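Local coordinates for protein beta-N-acetylhexosaminidase (Mycobacterium smegmatis, PDB 4YYF) that probably hydrolyses terminal non-reducing N-acetyl-D-hexosamine residues of N-acetyl-beta-D-hexosaminides, as a family 3 glycoside hydrolase built on a TIM barrel, at residues F155-D160 and A188-L193; V181-A186 and R237-Q242; D43-L48 and D332-A337. The protein carries 1 engineered substitution. All blocks are in the same frame, centred on the assembly; numbering follows the deposited sequence. Where two conformers were deposited one is given.

Interaction 1: F155-D160 and A188-L193; sequences FAPVVD and AYARGL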
# COMPACT_ATOMS: atom_id res chain seq x y z
N PHE A 155 4.11 -4.42 -1.28
CA PHE A 155 4.21 -3.18 -0.51
C PHE A 155 5.66 -2.93 -0.16
O PHE A 155 6.08 -3.06 0.99
CB PHE A 155 3.34 -3.25 0.73
CG PHE A 155 1.86 -3.32 0.43
CD1 PHE A 155 1.28 -2.43 -0.47
CD2 PHE A 155 1.06 -4.29 1.02
CE1 PHE A 155 -0.10 -2.49 -0.76
CE2 PHE A 155 -0.32 -4.36 0.74
CZ PHE A 155 -0.89 -3.44 -0.15
N ALA A 156 6.44 -2.58 -1.18
CA ALA A 156 7.86 -2.31 -1.06
C ALA A 156 8.25 -1.55 -2.31
O ALA A 156 7.61 -1.71 -3.34
CB ALA A 156 8.64 -3.64 -0.94
N PRO A 157 9.33 -0.75 -2.26
CA PRO A 157 10.27 -0.54 -1.17
C PRO A 157 9.83 0.53 -0.19
O PRO A 157 9.12 1.48 -0.54
CB PRO A 157 11.52 -0.04 -1.90
CG PRO A 157 10.95 0.77 -3.05
CD PRO A 157 9.75 -0.07 -3.50
N VAL A 158 10.29 0.37 1.04
CA VAL A 158 10.27 1.42 2.03
C VAL A 158 11.20 2.52 1.55
O VAL A 158 12.35 2.25 1.19
CB VAL A 158 10.81 0.86 3.36
CG1 VAL A 158 11.08 1.99 4.38
CG2 VAL A 158 9.83 -0.16 3.93
N VAL A 159 10.72 3.76 1.53
CA VAL A 159 11.59 4.88 1.19
C VAL A 159 11.78 5.80 2.39
O VAL A 159 12.41 6.86 2.29
CB VAL A 159 11.07 5.67 -0.05
CG1 VAL A 159 11.04 4.77 -1.29
CG2 VAL A 159 9.69 6.23 0.23
N ASP A 160 11.26 5.36 3.53
CA ASP A 160 11.56 6.03 4.79
C ASP A 160 13.06 6.17 5.01
O ASP A 160 13.85 5.29 4.65
CB ASP A 160 10.96 5.26 5.97
CG ASP A 160 9.46 5.16 5.91
OD1 ASP A 160 8.80 6.13 5.46
OD2 ASP A 160 8.92 4.10 6.31
N ALA A 188 16.24 1.30 -7.23
CA ALA A 188 16.68 0.07 -7.86
C ALA A 188 15.75 -1.07 -7.49
O ALA A 188 15.40 -1.90 -8.34
CB ALA A 188 18.13 -0.27 -7.44
N TYR A 189 15.34 -1.10 -6.22
CA TYR A 189 14.48 -2.18 -5.75
C TYR A 189 13.12 -2.08 -6.45
O TYR A 189 12.56 -3.09 -6.88
CB TYR A 189 14.33 -2.16 -4.21
CG TYR A 189 13.99 -3.53 -3.64
CD1 TYR A 189 12.68 -4.02 -3.68
CD2 TYR A 189 14.97 -4.35 -3.10
CE1 TYR A 189 12.37 -5.30 -3.18
CE2 TYR A 189 14.67 -5.63 -2.59
CZ TYR A 189 13.37 -6.08 -2.64
OH TYR A 189 13.06 -7.34 -2.15
N ALA A 190 12.60 -0.87 -6.57
CA ALA A 190 11.30 -0.66 -7.21
C ALA A 190 11.38 -1.05 -8.69
O ALA A 190 10.45 -1.66 -9.23
CB ALA A 190 10.82 0.78 -7.05
N ARG A 191 12.50 -0.72 -9.32
CA ARG A 191 12.69 -0.97 -10.74
C ARG A 191 12.74 -2.48 -11.01
O ARG A 191 12.20 -2.96 -12.01
CB ARG A 191 13.97 -0.25 -11.23
CG ARG A 191 14.17 -0.28 -12.74
CD ARG A 191 15.25 0.72 -13.19
NE ARG A 191 16.43 0.72 -12.31
CZ ARG A 191 17.55 0.03 -12.54
NH1 ARG A 191 17.67 -0.73 -13.62
NH2 ARG A 191 18.55 0.11 -11.67
N GLY A 192 13.37 -3.22 -10.09
CA GLY A 192 13.45 -4.68 -10.20
C GLY A 192 12.08 -5.31 -10.09
O GLY A 192 11.73 -6.18 -10.89
N LEU A 193 11.29 -4.87 -9.11
CA LEU A 193 9.93 -5.38 -8.96
C LEU A 193 9.11 -5.07 -10.19
O LEU A 193 8.42 -5.95 -10.73
CB LEU A 193 9.26 -4.74 -7.73
CG LEU A 193 9.79 -5.14 -6.35
CD1 LEU A 193 9.02 -4.39 -5.28
CD2 LEU A 193 9.67 -6.65 -6.12
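Pro157 lays one edge of its ring against Ala190: the CB of Ala190 sits 3.8 Å from Pro157 CD and 4.0 Å from Pro157 CG, so a single methyl covers two ring carbons. The third ring carbon of the contact reaches the preceding residue of the helix, with Pro157 CB 4.2 Å from Tyr189 CB; what meets the proline there is the root of the tyrosine, not its ring. One turn further on, Leu193 comes in by a branch tip. Its CD1 stops 3.6 Å from Ala156 O and 4.4 Å from Ala156 CB. The leucine CB already points to the loop; with CG anti to the carbonyl carbon (chi1 -69°) and chi2 at 179°, CD1 ends against Ala156. These touches are all van der Waals packing. The Ala156-Pro157 peptide is cis. Pro157 CA and Ala190 CA are 6.1 Å apart, the nearest such pair between loop and helix. Further out, the tyrosine hydroxyl is held by Gln120, while backbone bonds from Ala156 to Val201 and from Val159 to Lys203 fix the loop. The loop leaves barrel strand 153-154 alongside strand 199-205, and helix 179-196 packs on its outer side, with helix 132-148 flanking Tyr189 and Leu193.

Interaction 2: V181-A186 and R237-Q242; sequences VVTEYA and RTLTGQ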
# COMPACT_ATOMS: atom_id res chain seq x y z
N VAL A 181 20.92 8.14 -0.88
CA VAL A 181 21.14 6.69 -0.84
C VAL A 181 19.81 5.95 -0.94
O VAL A 181 19.71 4.96 -1.67
CB VAL A 181 21.89 6.27 0.44
CG1 VAL A 181 21.95 4.75 0.56
CG2 VAL A 181 23.29 6.86 0.42
N VAL A 182 18.79 6.43 -0.24
CA VAL A 182 17.47 5.82 -0.34
C VAL A 182 16.98 5.87 -1.78
O VAL A 182 16.52 4.86 -2.32
CB VAL A 182 16.44 6.47 0.60
CG1 VAL A 182 15.02 5.98 0.27
CG2 VAL A 182 16.79 6.17 2.05
N THR A 183 17.12 7.03 -2.41
CA THR A 183 16.65 7.18 -3.79
C THR A 183 17.32 6.17 -4.72
O THR A 183 16.66 5.50 -5.51
CB THR A 183 16.90 8.59 -4.31
OG1 THR A 183 16.23 9.52 -3.44
CG2 THR A 183 16.39 8.75 -5.74
N GLU A 184 18.64 6.05 -4.62
CA GLU A 184 19.37 5.10 -5.45
C GLU A 184 18.94 3.66 -5.19
O GLU A 184 18.59 2.94 -6.13
CB GLU A 184 20.87 5.24 -5.24
CG GLU A 184 21.69 4.51 -6.28
CD GLU A 184 23.17 4.49 -5.95
OE1 GLU A 184 23.55 4.96 -4.85
OE2 GLU A 184 23.95 4.00 -6.80
N TYR A 185 18.94 3.24 -3.93
CA TYR A 185 18.70 1.84 -3.61
C TYR A 185 17.23 1.44 -3.67
O TYR A 185 16.88 0.41 -4.27
CB TYR A 185 19.35 1.46 -2.27
CG TYR A 185 20.83 1.22 -2.40
CD1 TYR A 185 21.72 2.29 -2.45
CD2 TYR A 185 21.33 -0.07 -2.50
CE1 TYR A 185 23.09 2.07 -2.58
CE2 TYR A 185 22.69 -0.30 -2.64
CZ TYR A 185 23.56 0.77 -2.68
OH TYR A 185 24.90 0.53 -2.81
N ALA A 186 16.35 2.23 -3.06
CA ALA A 186 14.92 1.92 -3.19
C ALA A 186 14.48 2.02 -4.65
O ALA A 186 13.63 1.27 -5.12
CB ALA A 186 14.08 2.83 -2.31
N ARG A 237 10.43 12.53 -4.97
CA ARG A 237 10.57 13.48 -6.07
C ARG A 237 10.94 12.82 -7.38
O ARG A 237 10.49 13.25 -8.43
CB ARG A 237 11.62 14.54 -5.76
CG ARG A 237 11.33 15.44 -4.57
CD ARG A 237 12.56 16.30 -4.35
NE ARG A 237 12.50 17.14 -3.15
CZ ARG A 237 13.53 17.87 -2.73
NH1 ARG A 237 13.41 18.62 -1.64
NH2 ARG A 237 14.67 17.86 -3.40
N THR A 238 11.77 11.79 -7.33
CA THR A 238 12.12 11.07 -8.55
C THR A 238 11.39 9.74 -8.70
O THR A 238 11.08 9.33 -9.81
CB THR A 238 13.64 10.86 -8.72
OG1 THR A 238 14.14 10.12 -7.61
CG2 THR A 238 14.36 12.20 -8.78
N LEU A 239 11.11 9.06 -7.60
CA LEU A 239 10.61 7.70 -7.67
C LEU A 239 9.13 7.60 -8.05
O LEU A 239 8.71 6.60 -8.63
CB LEU A 239 10.89 6.94 -6.37
CG LEU A 239 12.37 6.78 -6.03
CD1 LEU A 239 12.57 5.84 -4.86
CD2 LEU A 239 13.13 6.28 -7.26
N THR A 240 8.34 8.62 -7.74
CA THR A 240 6.92 8.59 -8.11
C THR A 240 6.71 8.74 -9.61
O THR A 240 5.63 8.41 -10.12
CB THR A 240 6.09 9.66 -7.38
OG1 THR A 240 6.54 10.96 -7.77
CG2 THR A 240 6.24 9.53 -5.89
N GLY A 241 7.72 9.24 -10.31
CA GLY A 241 7.64 9.47 -11.75
C GLY A 241 8.11 8.29 -12.58
O GLY A 241 8.14 8.36 -13.81
N GLN A 242 8.48 7.20 -11.91
CA GLN A 242 8.93 5.98 -12.59
C GLN A 242 7.81 4.94 -12.52
O GLN A 242 7.67 4.22 -11.54
CB GLN A 242 10.26 5.49 -11.97
CG GLN A 242 11.43 6.49 -12.17
CD GLN A 242 12.72 6.13 -11.41
OE1 GLN A 242 12.84 5.05 -10.83
NE2 GLN A 242 13.69 7.06 -11.41
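Thr183 and Leu239 are the nearest pair of CA atoms, 7.2 Å apart, where helix 179-196 passes helix 234-239 and the type I turn from Leu239 to Gln242. Leu239 contributes the largest share of the contact. It projects toward the other helix and brings both methyls near Thr183 O, CD2 at 4.0 Å from that oxygen and 4.4 Å from Thr183 CG2; CD1 alone of the two also reaches Ala186 CB, at 4.2 Å. One leucine therefore touches two residues nearly a helical turn apart, lying beside a carbonyl oxygen as well as methyl groups. Nearer the surface, the two threonines meet with their side chains crossing at about a right angle. Thr183 CG2 comes to 3.2 Å from Thr238 OG1, a close methyl-to-oxygen approach, not a polar pairing. The torsion of Thr183 (chi1 -58°) explains why a methyl is presented: it sets CG2 anti to the backbone N, facing Thr238, and swings OG1 back to bond Pro179 O one turn earlier in its own helix. Thr238 has its hydroxyl between its own N and carbonyl carbon (chi1 59°), which carries OG1 out to that methyl. Just beyond, Thr240, the second residue of the turn, bonds through OG1 to both Tyr236 O and the hydroxyl of Tyr278. Pro235 of helix 234-239 extends the packing on Thr183 and Val182, and beneath the contact Leu239 rests on Leu202 of barrel strand 199-205.

Interaction 3: D43-L48 and D332-A337; sequences DKLAQL and DRLEQA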
# COMPACT_ATOMS: atom_id res chain seq x y z
N ASP A 43 -20.26 -2.51 -6.09
CA ASP A 43 -19.08 -3.16 -6.67
C ASP A 43 -17.97 -2.17 -7.01
O ASP A 43 -16.78 -2.51 -6.96
CB ASP A 43 -19.45 -4.00 -7.89
CG ASP A 43 -20.34 -5.19 -7.53
OD1 ASP A 43 -20.45 -5.52 -6.33
OD2 ASP A 43 -20.92 -5.79 -8.46
N LYS A 44 -18.36 -0.94 -7.37
CA LYS A 44 -17.38 0.13 -7.53
C LYS A 44 -16.69 0.38 -6.21
O LYS A 44 -15.48 0.55 -6.17
CB LYS A 44 -18.04 1.43 -7.98
CG LYS A 44 -18.62 1.40 -9.37
CD LYS A 44 -19.17 2.78 -9.70
CE LYS A 44 -19.52 2.91 -11.16
NZ LYS A 44 -19.87 4.32 -11.50
N LEU A 45 -17.47 0.43 -5.13
CA LEU A 45 -16.91 0.65 -3.79
C LEU A 45 -16.01 -0.49 -3.34
O LEU A 45 -14.93 -0.26 -2.76
CB LEU A 45 -18.02 0.90 -2.75
CG LEU A 45 -18.82 2.20 -2.97
CD1 LEU A 45 -20.07 2.25 -2.10
CD2 LEU A 45 -17.92 3.39 -2.68
N ALA A 46 -16.42 -1.73 -3.63
CA ALA A 46 -15.61 -2.88 -3.21
C ALA A 46 -14.26 -2.89 -3.93
O ALA A 46 -13.28 -3.43 -3.42
CB ALA A 46 -16.37 -4.20 -3.44
N GLN A 47 -14.21 -2.30 -5.12
CA GLN A 47 -12.96 -2.26 -5.87
C GLN A 47 -11.91 -1.37 -5.19
O GLN A 47 -10.72 -1.46 -5.49
CB GLN A 47 -13.25 -1.80 -7.30
CG GLN A 47 -12.04 -1.79 -8.21
CD GLN A 47 -11.41 -3.16 -8.37
OE1 GLN A 47 -10.17 -3.28 -8.44
NE2 GLN A 47 -12.26 -4.22 -8.44
N LEU A 48 -12.35 -0.53 -4.25
CA LEU A 48 -11.45 0.40 -3.56
C LEU A 48 -10.88 -0.19 -2.26
O LEU A 48 -10.22 0.53 -1.50
CB LEU A 48 -12.19 1.70 -3.24
CG LEU A 48 -12.93 2.34 -4.41
CD1 LEU A 48 -13.57 3.67 -4.01
CD2 LEU A 48 -12.00 2.52 -5.61
N ASP A 332 -21.65 -1.11 3.45
CA ASP A 332 -22.87 -0.45 3.91
C ASP A 332 -22.63 1.01 4.25
O ASP A 332 -23.41 1.89 3.89
CB ASP A 332 -23.44 -1.16 5.14
CG ASP A 332 -24.15 -2.45 4.80
OD1 ASP A 332 -24.27 -2.76 3.60
OD2 ASP A 332 -24.59 -3.15 5.73
N ARG A 333 -21.55 1.27 4.97
CA ARG A 333 -21.27 2.64 5.41
C ARG A 333 -20.88 3.52 4.22
O ARG A 333 -21.20 4.70 4.17
CB ARG A 333 -20.15 2.63 6.47
CG ARG A 333 -19.76 4.00 7.02
CD ARG A 333 -20.90 4.62 7.84
NE ARG A 333 -20.57 5.95 8.38
CZ ARG A 333 -20.90 7.11 7.81
NH1 ARG A 333 -21.57 7.11 6.67
NH2 ARG A 333 -20.56 8.26 8.38
N LEU A 334 -20.18 2.93 3.25
CA LEU A 334 -19.75 3.70 2.09
C LEU A 334 -20.93 4.11 1.21
O LEU A 334 -20.97 5.23 0.71
CB LEU A 334 -18.70 2.94 1.29
CG LEU A 334 -17.36 2.79 2.02
CD1 LEU A 334 -16.35 2.03 1.16
CD2 LEU A 334 -16.82 4.17 2.37
N GLU A 335 -21.89 3.21 1.04
CA GLU A 335 -23.12 3.54 0.33
C GLU A 335 -23.90 4.66 1.02
O GLU A 335 -24.43 5.56 0.37
CB GLU A 335 -24.00 2.30 0.16
CG GLU A 335 -23.39 1.23 -0.73
CD GLU A 335 -24.43 0.26 -1.27
OE1 GLU A 335 -24.43 -0.93 -0.86
OE2 GLU A 335 -25.26 0.67 -2.12
N GLN A 336 -23.95 4.63 2.35
CA GLN A 336 -24.62 5.69 3.10
C GLN A 336 -23.91 7.03 2.93
O GLN A 336 -24.55 8.08 2.83
CB GLN A 336 -24.71 5.32 4.58
CG GLN A 336 -25.58 4.10 4.88
CD GLN A 336 -25.34 3.55 6.27
OE1 GLN A 336 -24.75 4.22 7.12
NE2 GLN A 336 -25.78 2.31 6.51
N ALA A 337 -22.58 7.00 2.88
CA ALA A 337 -21.81 8.22 2.71
C ALA A 337 -22.07 8.84 1.34
O ALA A 337 -22.10 10.07 1.20
CB ALA A 337 -20.34 7.96 2.90
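In the TIM-barrel fold of family 3 hydrolases this contact, made by Leu45 with Leu334 and Glu335, belongs to the place where the first and last strands of the barrel sheet close on each other: helix 41-46 precedes strand 49-52, helix 327-340 follows strand 319-321, and those two strands run parallel side by side. A backbone bond between Leu48 and Ala319 ties the same two strands together in the sheet below. Between the helices the main contributor is Leu45, which points at its partner and is covered on both methyls. CD1 is 3.7 Å from Leu334 CB, and CD2 is 4.1 Å from that same carbon, so the fork of Leu45 straddles the base of Leu334, the nearest part of that side chain. The two side chains run alongside each other, heading opposite ways, and Leu334 carries on to pack against Leu312 of helix 304-314. Leu331 and Leu338 of helix 327-340 also touch Leu45 and widen its apolar seat. The outer edge carries charge: Arg42 makes salt bridges to both Glu335 and Asp332, so the carboxylate of Glu335 is turned to its own partner while its aliphatic stem faces the leucine. That stem has CG anti to the carbonyl carbon (chi1 -66°), which places Glu335 CG 3.7 Å from Leu45 CD1.

Interactions 1 and 2 share helix 179-196 and adjoin each other: Ala186, which receives Leu239 in interaction 2, also packs on Pro157 and Val159 of the loop used in interaction 1. Their centres are only 8 Å apart, yet they differ in depth: interactions 1 and 3 are buried, whereas interaction 2 is partly exposed, running out to the surface at its threonines. Interaction 3 lies on the other side of the chain's centre, its own centre about 30 Å from that of interaction 1, and joins early and late parts of the chain around both. All three pack aliphatic groups; interaction 3 adds salt bridges from Arg42 along its edge.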